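PDB 3IF2: aminotransferase from Psychrobacter arcticus 273-4, which probably catalyses amino-group transfer between valine and pyruvate, using bound pyridoxal 5'-phosphate as its cofactor. Local coordinates for residues N246-P251 with A365-L370; P253-S258 with P335-Q340; C212-N217 with E226-L231. All blocks are in the same frame, centred on the assembly; numbering follows the deposited sequence. Where two conformers were deposited one is given.

Interaction 1: residues N246-P251 with A365-L370; sequences NAYGMP and AIFLWL. With PLP (pyridoxal-5'-phosphate), chain C.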
loop_
_atom_site.group_PDB
_atom_site.type_symbol
_atom_site.label_atom_id
_atom_site.label_comp_id
_atom_site.label_asym_id
_atom_site.label_seq_id
_atom_site.Cartn_x
_atom_site.Cartn_y
_atom_site.Cartn_z
ATOM N N ASN A 246 2.436 -15.712 -9.770
ATOM C CA ASN A 246 1.229 -16.507 -10.127
ATOM C C ASN A 246 -0.050 -15.709 -10.100
ATOM O O ASN A 246 -1.096 -16.244 -9.760
ATOM C CB ASN A 246 1.016 -17.714 -9.224
ATOM C CG ASN A 246 2.101 -18.668 -9.316
ATOM O OD1 ASN A 246 3.224 -18.348 -8.929
ATOM N ND2 ASN A 246 1.802 -19.882 -9.813
ATOM N N ALA A 247 -0.021 -14.450 -10.511
ATOM C CA ALA A 247 -1.255 -13.650 -10.525
ATOM C C ALA A 247 -2.440 -14.409 -11.178
ATOM O O ALA A 247 -3.535 -14.405 -10.626
ATOM C CB ALA A 247 -1.019 -12.321 -11.205
ATOM N N TYR A 248 -2.172 -15.116 -12.287
ATOM C CA TYR A 248 -3.169 -15.871 -13.087
ATOM C C TYR A 248 -3.047 -17.391 -12.992
ATOM O O TYR A 248 -3.811 -18.103 -13.657
ATOM C CB TYR A 248 -3.009 -15.500 -14.586
ATOM C CG TYR A 248 -3.143 -14.028 -14.906
ATOM C CD1 TYR A 248 -4.392 -13.417 -15.016
ATOM C CD2 TYR A 248 -2.014 -13.239 -15.096
ATOM C CE1 TYR A 248 -4.505 -12.017 -15.302
ATOM C CE2 TYR A 248 -2.115 -11.871 -15.367
ATOM C CZ TYR A 248 -3.356 -11.260 -15.473
ATOM O OH TYR A 248 -3.431 -9.902 -15.760
ATOM N N GLY A 249 -2.121 -17.885 -12.164
ATOM C CA GLY A 249 -1.776 -19.290 -12.101
ATOM C C GLY A 249 -2.397 -20.120 -11.022
ATOM O O GLY A 249 -3.415 -19.754 -10.448
HETATM N N MSE A 250 -1.749 -21.253 -10.756
HETATM C CA MSE A 250 -2.206 -22.213 -9.753
HETATM C C MSE A 250 -1.875 -21.722 -8.347
HETATM O O MSE A 250 -0.926 -20.919 -8.178
HETATM C CB MSE A 250 -1.498 -23.550 -9.926
HETATM C CG MSE A 250 -1.716 -24.220 -11.251
HETATM SE SE MSE A 250 -0.219 -25.330 -11.676
HETATM C CE MSE A 250 1.154 -23.910 -11.815
ATOM N N PRO A 251 -2.674 -22.143 -7.341
ATOM C CA PRO A 251 -3.920 -22.943 -7.386
ATOM C C PRO A 251 -5.192 -22.090 -7.646
ATOM O O PRO A 251 -6.241 -22.651 -7.923
ATOM C CB PRO A 251 -3.985 -23.566 -5.993
ATOM C CG PRO A 251 -3.197 -22.597 -5.106
ATOM C CD PRO A 251 -2.304 -21.773 -5.958
ATOM N N ALA A 365 -3.795 -16.837 -18.482
ATOM C CA ALA A 365 -4.049 -15.411 -18.272
ATOM C C ALA A 365 -5.280 -14.960 -19.086
ATOM O O ALA A 365 -5.984 -15.798 -19.644
ATOM C CB ALA A 365 -2.790 -14.561 -18.566
ATOM N N ILE A 366 -5.512 -13.655 -19.181
ATOM C CA ILE A 366 -6.761 -13.103 -19.715
ATOM C C ILE A 366 -6.583 -12.224 -20.949
ATOM O O ILE A 366 -7.396 -11.321 -21.204
ATOM C CB ILE A 366 -7.489 -12.327 -18.551
ATOM C CG1 ILE A 366 -6.709 -11.073 -18.088
ATOM C CG2 ILE A 366 -7.698 -13.276 -17.339
ATOM C CD1 ILE A 366 -7.439 -10.215 -17.028
ATOM N N PHE A 367 -5.539 -12.508 -21.724
ATOM C CA PHE A 367 -5.172 -11.723 -22.908
ATOM C C PHE A 367 -4.835 -12.591 -24.098
ATOM O O PHE A 367 -4.405 -13.730 -23.922
ATOM C CB PHE A 367 -3.893 -10.910 -22.647
ATOM C CG PHE A 367 -3.898 -10.146 -21.366
ATOM C CD1 PHE A 367 -4.601 -8.944 -21.253
ATOM C CD2 PHE A 367 -3.191 -10.619 -20.258
ATOM C CE1 PHE A 367 -4.614 -8.225 -20.045
ATOM C CE2 PHE A 367 -3.194 -9.900 -19.042
ATOM C CZ PHE A 367 -3.903 -8.702 -18.942
ATOM N N LEU A 368 -5.042 -12.040 -25.296
ATOM C CA LEU A 368 -4.495 -12.616 -26.543
ATOM C C LEU A 368 -3.352 -11.653 -27.016
ATOM O O LEU A 368 -3.486 -10.408 -26.969
ATOM C CB LEU A 368 -5.559 -12.857 -27.631
ATOM C CG LEU A 368 -6.481 -14.079 -27.426
ATOM C CD1 LEU A 368 -7.572 -14.091 -28.458
ATOM C CD2 LEU A 368 -5.734 -15.391 -27.462
ATOM N N TRP A 369 -2.240 -12.246 -27.433
ATOM C CA TRP A 369 -1.052 -11.526 -27.905
ATOM C C TRP A 369 -0.964 -11.776 -29.406
ATOM O O TRP A 369 -0.696 -12.905 -29.821
ATOM C CB TRP A 369 0.160 -12.057 -27.156
ATOM C CG TRP A 369 1.494 -11.436 -27.443
ATOM C CD1 TRP A 369 2.546 -12.019 -28.089
ATOM C CD2 TRP A 369 1.939 -10.142 -27.049
ATOM N NE1 TRP A 369 3.604 -11.169 -28.128
ATOM C CE2 TRP A 369 3.260 -10.002 -27.507
ATOM C CE3 TRP A 369 1.341 -9.073 -26.363
ATOM C CZ2 TRP A 369 4.010 -8.845 -27.290
ATOM C CZ3 TRP A 369 2.090 -7.908 -26.154
ATOM C CH2 TRP A 369 3.409 -7.811 -26.617
ATOM N N LEU A 370 -1.224 -10.718 -30.185
ATOM C CA LEU A 370 -1.302 -10.763 -31.648
ATOM C C LEU A 370 -0.017 -10.229 -32.259
ATOM O O LEU A 370 0.434 -9.158 -31.854
ATOM C CB LEU A 370 -2.490 -9.916 -32.151
ATOM C CG LEU A 370 -3.930 -10.457 -32.022
ATOM C CD1 LEU A 370 -4.205 -11.110 -30.699
ATOM C CD2 LEU A 370 -4.945 -9.348 -32.277
HETATM N N1 PLP C . 1.187 -10.041 -12.097
HETATM C C2 PLP C . 0.695 -10.021 -13.385
HETATM C C2A PLP C . 1.271 -10.994 -14.363
HETATM C C3 PLP C . -0.329 -9.111 -13.731
HETATM O O3 PLP C . -0.850 -9.059 -14.997
HETATM C C4 PLP C . -0.825 -8.207 -12.762
HETATM C C4A PLP C . -1.720 -7.076 -13.257
HETATM O O4A PLP C . -2.785 -6.797 -12.694
HETATM C C5 PLP C . -0.290 -8.248 -11.432
HETATM C C6 PLP C . 0.719 -9.185 -11.138
HETATM C C5A PLP C . -0.726 -7.283 -10.311
HETATM O O4P PLP C . -1.849 -7.728 -9.579
HETATM P P PLP C . -2.255 -7.034 -8.190
HETATM O O1P PLP C . -1.415 -5.910 -7.632
HETATM O O2P PLP C . -2.190 -8.195 -7.257
HETATM O O3P PLP C . -3.627 -6.530 -8.402
#
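The phenol ring of Y248 meets a different partner on its face and at its edge. Over one face lies the methyl group of A365, a CH-pi contact in which CB stands 3.9 Å from the centroid of the Y248 ring and is offset toward the rim. At the edge, near the ring plane, is the phenolic oxygen of the cofactor: Y248 OH and PLP O3 are hydrogen-bonded at 2.8 Å. I366 reaches the ring obliquely, its CG1 3.7 Å from Y248 CE1. The same CG1 lies over one face of the F367 ring, toward its rim, while the edge of that ring meets the hydroxyl, with F367 CE2 3.3 Å from Y248 OH; the two ring planes stand at 80° and the rings meet obliquely. With chi1 at -57°, CG of Y248 lies anti to the carbonyl carbon, which turns one face of the ring to A365 and brings the hydroxyl to the cofactor. Beside it, A247 CB approaches the pyridine nitrogen, 3.3 Å from PLP N1. A phenylalanine in place of Y248 would probably keep the apolar packing but leave O3 of the cofactor without this hydrogen-bonding partner. One residue thus serves both core and active site: the packing is likely to steady a ring whose hydroxyl bonds to O3, a bond also made by a tyrosine in aspartate aminotransferase-like enzymes. Y248 belongs to a type I turn from N246 to G249 that follows strand 242-245 of the large mixed sheet. A365 and I366 lead into strand 367-372 of a second sheet, where F367 also packs on strand 414-418, while I366 and L368 lean on helix 324-351.

Interaction 2: residues P253-S258 with P335-Q340; sequences PNIIYS and PFYQKQ
I255 and Y337 form the closely packed, buried part of this contact. The CD1 methyl of I255 comes obliquely to the Y337 ring, 3.5 Å from CD2, and its CG2 branch lies near Y337 CB. With chi1 of I255 at -53°, CG1 lies beside the backbone N and carries CD1 to that ring. The hydroxyl of Y257 packs against the start of the Y337 side chain, its OH 3.2 Å from Y337 CB; the nearby Y337 O and Q338 N are not at hydrogen-bonding angles to it. The looser side is toward solvent, where Q338 CB sits over one face of the Y257 ring, 4.2 Å from its centroid, as a CH-pi contact. These two side chains run antiparallel, with the Q338 amide plane 11° from that of the Y257 ring. Y337 OH is hydrogen-bonded to the backbone N of A43. The contact illustrates how an irregular loop can be seated on a long helix largely by van der Waals and CH-pi contacts. The loop, with I255 at the centre of an inverse gamma turn, joins strands 242-245 and 268-273; its backbone bonds to Y248 and A365, while P253 and I255 touch I333 of helix 324-351, and N254 touches S329 and K334.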
loop_
_atom_site.group_PDB
_atom_site.type_symbol
_atom_site.label_atom_id
_atom_site.label_comp_id
_atom_site.label_asym_id
_atom_site.label_seq_id
_atom_site.Cartn_x
_atom_site.Cartn_y
_atom_site.Cartn_z
ATOM N N PRO A 253 -6.118 -17.991 -9.421
ATOM C CA PRO A 253 -7.355 -18.331 -10.125
ATOM C C PRO A 253 -7.248 -19.510 -11.091
ATOM O O PRO A 253 -8.248 -19.841 -11.708
ATOM C CB PRO A 253 -7.699 -17.031 -10.861
ATOM C CG PRO A 253 -6.375 -16.474 -11.213
ATOM C CD PRO A 253 -5.405 -16.917 -10.127
ATOM N N ASN A 254 -6.061 -20.112 -11.220
ATOM C CA ASN A 254 -5.812 -21.318 -12.029
ATOM C C ASN A 254 -6.246 -21.123 -13.470
ATOM O O ASN A 254 -6.897 -21.990 -14.040
ATOM C CB ASN A 254 -6.516 -22.523 -11.372
ATOM C CG ASN A 254 -6.070 -23.902 -11.945
ATOM O OD1 ASN A 254 -4.881 -24.156 -12.188
ATOM N ND2 ASN A 254 -7.043 -24.796 -12.125
ATOM N N ILE A 255 -5.925 -19.958 -14.041
ATOM C CA ILE A 255 -6.275 -19.636 -15.437
ATOM C C ILE A 255 -5.101 -20.146 -16.307
ATOM O O ILE A 255 -4.367 -19.356 -16.891
ATOM C CB ILE A 255 -6.559 -18.115 -15.645
ATOM C CG1 ILE A 255 -7.603 -17.598 -14.646
ATOM C CG2 ILE A 255 -7.015 -17.847 -17.097
ATOM C CD1 ILE A 255 -7.803 -16.105 -14.641
ATOM N N ILE A 256 -4.906 -21.472 -16.302
ATOM C CA ILE A 256 -3.854 -22.187 -17.031
ATOM C C ILE A 256 -4.529 -23.302 -17.803
ATOM O O ILE A 256 -5.210 -24.115 -17.202
ATOM C CB ILE A 256 -2.813 -22.847 -16.099
ATOM C CG1 ILE A 256 -1.952 -21.789 -15.427
ATOM C CG2 ILE A 256 -1.867 -23.758 -16.887
ATOM C CD1 ILE A 256 -0.713 -22.360 -14.683
ATOM N N TYR A 257 -4.322 -23.345 -19.119
ATOM C CA TYR A 257 -4.952 -24.357 -19.963
ATOM C C TYR A 257 -3.973 -25.428 -20.482
ATOM O O TYR A 257 -4.374 -26.226 -21.321
ATOM C CB TYR A 257 -5.693 -23.722 -21.145
ATOM C CG TYR A 257 -6.377 -22.381 -20.909
ATOM C CD1 TYR A 257 -7.219 -22.135 -19.797
ATOM C CD2 TYR A 257 -6.243 -21.367 -21.878
ATOM C CE1 TYR A 257 -7.853 -20.856 -19.640
ATOM C CE2 TYR A 257 -6.852 -20.120 -21.751
ATOM C CZ TYR A 257 -7.646 -19.863 -20.648
ATOM O OH TYR A 257 -8.197 -18.609 -20.620
ATOM N N SER A 258 -2.725 -25.449 -20.002
ATOM C CA SER A 258 -1.728 -26.460 -20.391
ATOM C C SER A 258 -1.086 -27.086 -19.150
ATOM O O SER A 258 -1.094 -26.492 -18.077
ATOM C CB SER A 258 -0.673 -25.858 -21.330
ATOM O OG SER A 258 0.131 -24.898 -20.674
ATOM N N PRO A 335 -12.885 -21.938 -16.896
ATOM C CA PRO A 335 -13.691 -22.128 -18.103
ATOM C C PRO A 335 -14.199 -20.826 -18.748
ATOM O O PRO A 335 -14.244 -20.747 -19.980
ATOM C CB PRO A 335 -14.860 -23.005 -17.604
ATOM C CG PRO A 335 -14.297 -23.712 -16.392
ATOM C CD PRO A 335 -13.531 -22.600 -15.747
ATOM N N PHE A 336 -14.582 -19.831 -17.943
ATOM C CA PHE A 336 -15.038 -18.545 -18.478
ATOM C C PHE A 336 -14.014 -17.994 -19.467
ATOM O O PHE A 336 -14.371 -17.721 -20.619
ATOM C CB PHE A 336 -15.292 -17.511 -17.373
ATOM C CG PHE A 336 -15.717 -16.184 -17.901
ATOM C CD1 PHE A 336 -17.053 -15.909 -18.124
ATOM C CD2 PHE A 336 -14.769 -15.211 -18.231
ATOM C CE1 PHE A 336 -17.463 -14.678 -18.668
ATOM C CE2 PHE A 336 -15.170 -13.984 -18.775
ATOM C CZ PHE A 336 -16.530 -13.727 -18.998
ATOM N N TYR A 337 -12.754 -17.863 -19.021
ATOM C CA TYR A 337 -11.682 -17.328 -19.881
ATOM C C TYR A 337 -11.315 -18.202 -21.096
ATOM O O TYR A 337 -10.960 -17.653 -22.147
ATOM C CB TYR A 337 -10.432 -16.904 -19.080
ATOM C CG TYR A 337 -10.706 -15.752 -18.125
ATOM C CD1 TYR A 337 -11.010 -14.485 -18.611
ATOM C CD2 TYR A 337 -10.646 -15.927 -16.738
ATOM C CE1 TYR A 337 -11.276 -13.422 -17.750
ATOM C CE2 TYR A 337 -10.913 -14.867 -15.853
ATOM C CZ TYR A 337 -11.225 -13.620 -16.371
ATOM O OH TYR A 337 -11.479 -12.574 -15.531
ATOM N N GLN A 338 -11.405 -19.524 -20.987
ATOM C CA GLN A 338 -11.127 -20.376 -22.153
ATOM C C GLN A 338 -12.127 -20.132 -23.290
ATOM O O GLN A 338 -11.723 -19.999 -24.458
ATOM C CB GLN A 338 -11.066 -21.860 -21.815
ATOM C CG GLN A 338 -10.849 -22.710 -23.096
ATOM C CD GLN A 338 -10.241 -24.051 -22.845
ATOM O OE1 GLN A 338 -10.366 -24.623 -21.756
ATOM N NE2 GLN A 338 -9.561 -24.572 -23.863
ATOM N N LYS A 339 -13.411 -20.105 -22.952
ATOM C CA LYS A 339 -14.467 -19.808 -23.923
ATOM C C LYS A 339 -14.323 -18.393 -24.540
ATOM O O LYS A 339 -14.543 -18.213 -25.733
ATOM C CB LYS A 339 -15.850 -20.029 -23.297
ATOM C CG LYS A 339 -16.139 -21.522 -23.045
ATOM C CD LYS A 339 -17.566 -21.819 -22.544
ATOM C CE LYS A 339 -17.717 -21.738 -21.020
ATOM N NZ LYS A 339 -19.069 -22.223 -20.597
ATOM N N GLN A 340 -13.937 -17.408 -23.733
ATOM C CA GLN A 340 -13.684 -16.039 -24.234
ATOM C C GLN A 340 -12.496 -15.991 -25.230
ATOM O O GLN A 340 -12.582 -15.335 -26.274
ATOM C CB GLN A 340 -13.423 -15.086 -23.075
ATOM C CG GLN A 340 -14.606 -14.849 -22.143
ATOM C CD GLN A 340 -15.584 -13.810 -22.635
ATOM O OE1 GLN A 340 -16.725 -14.131 -22.938
ATOM N NE2 GLN A 340 -15.150 -12.562 -22.718
#

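Interaction 3: residues C212-N217 with E226-L231; sequences CSRPTN and EEMAHL. With PLP (pyridoxal-5'-phosphate), chain C.
M228, a selenomethionine, lays its CG over the centre of the R214 guanidinium face, 3.6 Å from CZ. This joins the end of strand 207-213 and the loop after it to the helix of a beta-alpha-beta crossover, in which helix 225-237 connects the parallel strands 207-213 and 242-245 of the large sheet. The extended arginine and the bent M228 side chain run antiparallel alongside one another; turns at chi2 (-53°) and chi3 fold the latter so that SE lies 4.1 Å from R214 CD and 4.3 Å from C212 SG. The buried guanidinium illustrates how a charge can be both packed and paired: an apolar chain covers one face while the guanidinium nitrogens bond to other groups, NE to the L223 carbonyl, NH1 to that of H261, and NH2 in a salt bridge to D225. These bonds are likely to fix the plane of the group, with one face against the M228 side chain. M228 also touches L242 and I244 of the next strand, so the helix packs on both strands it links. On the way to the cofactor, T216 OG1 donates to S213 O from above the carbonyl plane. Farther along, N217 ND2 donates a nearly straight hydrogen bond (170°) to PLP O3 over 2.6 Å.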
loop_
_atom_site.group_PDB
_atom_site.type_symbol
_atom_site.label_atom_id
_atom_site.label_comp_id
_atom_site.label_asym_id
_atom_site.label_seq_id
_atom_site.Cartn_x
_atom_site.Cartn_y
_atom_site.Cartn_z
ATOM N N CYS A 212 9.859 -14.095 -13.172
ATOM C CA CYS A 212 8.933 -14.247 -14.294
ATOM C C CYS A 212 7.494 -14.521 -13.864
ATOM O O CYS A 212 7.263 -14.985 -12.757
ATOM C CB CYS A 212 9.370 -15.377 -15.206
ATOM S SG CYS A 212 9.309 -16.929 -14.372
ATOM N N SER A 213 6.554 -14.240 -14.771
ATOM C CA SER A 213 5.132 -14.466 -14.581
ATOM C C SER A 213 4.740 -15.764 -15.276
ATOM O O SER A 213 5.217 -16.034 -16.383
ATOM C CB SER A 213 4.307 -13.281 -15.085
ATOM O OG SER A 213 4.668 -12.878 -16.386
ATOM N N ARG A 214 3.885 -16.555 -14.609
ATOM C CA ARG A 214 3.458 -17.868 -15.085
ATOM C C ARG A 214 1.998 -18.173 -14.675
ATOM O O ARG A 214 1.739 -18.478 -13.498
ATOM C CB ARG A 214 4.413 -18.939 -14.525
ATOM C CG ARG A 214 4.361 -20.271 -15.250
ATOM C CD ARG A 214 5.027 -21.353 -14.451
ATOM N NE ARG A 214 5.142 -22.604 -15.205
ATOM C CZ ARG A 214 5.250 -23.834 -14.687
ATOM N NH1 ARG A 214 5.216 -24.069 -13.366
ATOM N NH2 ARG A 214 5.363 -24.875 -15.517
ATOM N N PRO A 215 1.027 -18.023 -15.613
ATOM C CA PRO A 215 1.138 -17.536 -17.003
ATOM C C PRO A 215 1.537 -16.062 -17.085
ATOM O O PRO A 215 1.371 -15.302 -16.120
ATOM C CB PRO A 215 -0.244 -17.775 -17.613
ATOM C CG PRO A 215 -1.144 -18.167 -16.501
ATOM C CD PRO A 215 -0.342 -18.468 -15.282
ATOM N N THR A 216 2.035 -15.676 -18.260
ATOM C CA THR A 216 2.574 -14.362 -18.490
ATOM C C THR A 216 1.578 -13.356 -19.053
ATOM O O THR A 216 0.755 -13.691 -19.907
ATOM C CB THR A 216 3.776 -14.454 -19.443
ATOM O OG1 THR A 216 4.739 -15.348 -18.882
ATOM C CG2 THR A 216 4.430 -13.087 -19.680
ATOM N N ASN A 217 1.648 -12.143 -18.497
ATOM C CA ASN A 217 0.990 -10.941 -18.998
ATOM C C ASN A 217 2.190 -10.375 -19.765
ATOM O O ASN A 217 3.238 -10.161 -19.152
ATOM C CB ASN A 217 0.553 -10.018 -17.830
ATOM C CG ASN A 217 -0.073 -8.682 -18.290
ATOM O OD1 ASN A 217 0.102 -8.273 -19.419
ATOM N ND2 ASN A 217 -0.784 -7.997 -17.391
ATOM N N GLU A 226 9.869 -28.166 -17.591
ATOM C CA GLU A 226 11.305 -28.361 -17.865
ATOM C C GLU A 226 12.054 -27.016 -17.846
ATOM O O GLU A 226 13.169 -26.930 -17.318
ATOM C CB GLU A 226 11.534 -29.082 -19.197
ATOM C CG GLU A 226 12.960 -29.605 -19.372
ATOM C CD GLU A 226 13.191 -30.211 -20.733
ATOM O OE1 GLU A 226 12.331 -30.039 -21.622
ATOM O OE2 GLU A 226 14.245 -30.845 -20.913
ATOM N N GLU A 227 11.433 -25.971 -18.404
ATOM C CA GLU A 227 12.027 -24.615 -18.392
ATOM C C GLU A 227 12.169 -24.068 -16.952
ATOM O O GLU A 227 13.223 -23.487 -16.608
ATOM C CB GLU A 227 11.239 -23.631 -19.278
ATOM C CG GLU A 227 11.465 -23.813 -20.795
ATOM C CD GLU A 227 10.580 -22.922 -21.665
ATOM O OE1 GLU A 227 9.483 -22.517 -21.235
ATOM O OE2 GLU A 227 10.978 -22.643 -22.817
HETATM N N MSE A 228 11.145 -24.287 -16.119
HETATM C CA MSE A 228 11.190 -23.870 -14.700
HETATM C C MSE A 228 12.234 -24.615 -13.858
HETATM O O MSE A 228 12.870 -24.005 -12.981
HETATM C CB MSE A 228 9.819 -23.999 -14.032
HETATM C CG MSE A 228 8.741 -23.081 -14.606
HETATM SE SE MSE A 228 9.137 -21.171 -14.729
HETATM C CE MSE A 228 9.817 -20.965 -12.921
ATOM N N ALA A 229 12.390 -25.919 -14.104
ATOM C CA ALA A 229 13.380 -26.733 -13.389
ATOM C C ALA A 229 14.794 -26.215 -13.651
ATOM O O ALA A 229 15.593 -26.073 -12.729
ATOM C CB ALA A 229 13.280 -28.196 -13.798
ATOM N N HIS A 230 15.066 -25.919 -14.918
ATOM C CA HIS A 230 16.360 -25.401 -15.370
ATOM C C HIS A 230 16.636 -24.053 -14.666
ATOM O O HIS A 230 17.725 -23.864 -14.113
ATOM C CB HIS A 230 16.352 -25.243 -16.908
ATOM C CG HIS A 230 17.701 -25.111 -17.532
ATOM N ND1 HIS A 230 17.907 -25.361 -18.870
ATOM C CD2 HIS A 230 18.917 -24.811 -17.013
ATOM C CE1 HIS A 230 19.185 -25.172 -19.156
ATOM N NE2 HIS A 230 19.819 -24.840 -18.046
ATOM N N LEU A 231 15.643 -23.151 -14.652
ATOM C CA LEU A 231 15.790 -21.840 -13.983
ATOM C C LEU A 231 16.053 -21.978 -12.478
ATOM O O LEU A 231 16.885 -21.240 -11.935
ATOM C CB LEU A 231 14.599 -20.909 -14.255
ATOM C CG LEU A 231 14.446 -20.384 -15.693
ATOM C CD1 LEU A 231 13.073 -19.763 -15.869
ATOM C CD2 LEU A 231 15.572 -19.404 -16.085
HETATM N N1 PLP C . 1.187 -10.041 -12.097
HETATM C C2 PLP C . 0.695 -10.021 -13.385
HETATM C C2A PLP C . 1.271 -10.994 -14.363
HETATM C C3 PLP C . -0.329 -9.111 -13.731
HETATM O O3 PLP C . -0.850 -9.059 -14.997
HETATM C C4 PLP C . -0.825 -8.207 -12.762
HETATM C C4A PLP C . -1.720 -7.076 -13.257
HETATM O O4A PLP C . -2.785 -6.797 -12.694
HETATM C C5 PLP C . -0.290 -8.248 -11.432
HETATM C C6 PLP C . 0.719 -9.185 -11.138
HETATM C C5A PLP C . -0.726 -7.283 -10.311
HETATM O O4P PLP C . -1.849 -7.728 -9.579
HETATM P P PLP C . -2.255 -7.034 -8.190
HETATM O O1P PLP C . -1.415 -5.910 -7.632
HETATM O O2P PLP C . -2.190 -8.195 -7.257
HETATM O O3P PLP C . -3.627 -6.530 -8.402
#

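Overall arrangement
Interactions 1 and 3 are buried and meet at the cofactor, where Y248 and N217 both bond to its phenolic oxygen; F367 packs against N217 between them. Interaction 2 is less fully buried, with a solvent-facing side, and lies within the chain loop closed by interaction 1. These two hold the same connection after strand 242-245: Y248 O and I255 N are probably hydrogen-bonded at 2.8 Å, and I366 packs on Y337. Interaction 3 closes earlier in the chain, and P215 of its strand-end loop touches both other contacts. Their chemistry differs accordingly: aromatic packing beside the ligand, apolar and CH-pi packing on a helix, and a covered, paired arginine within the crossover.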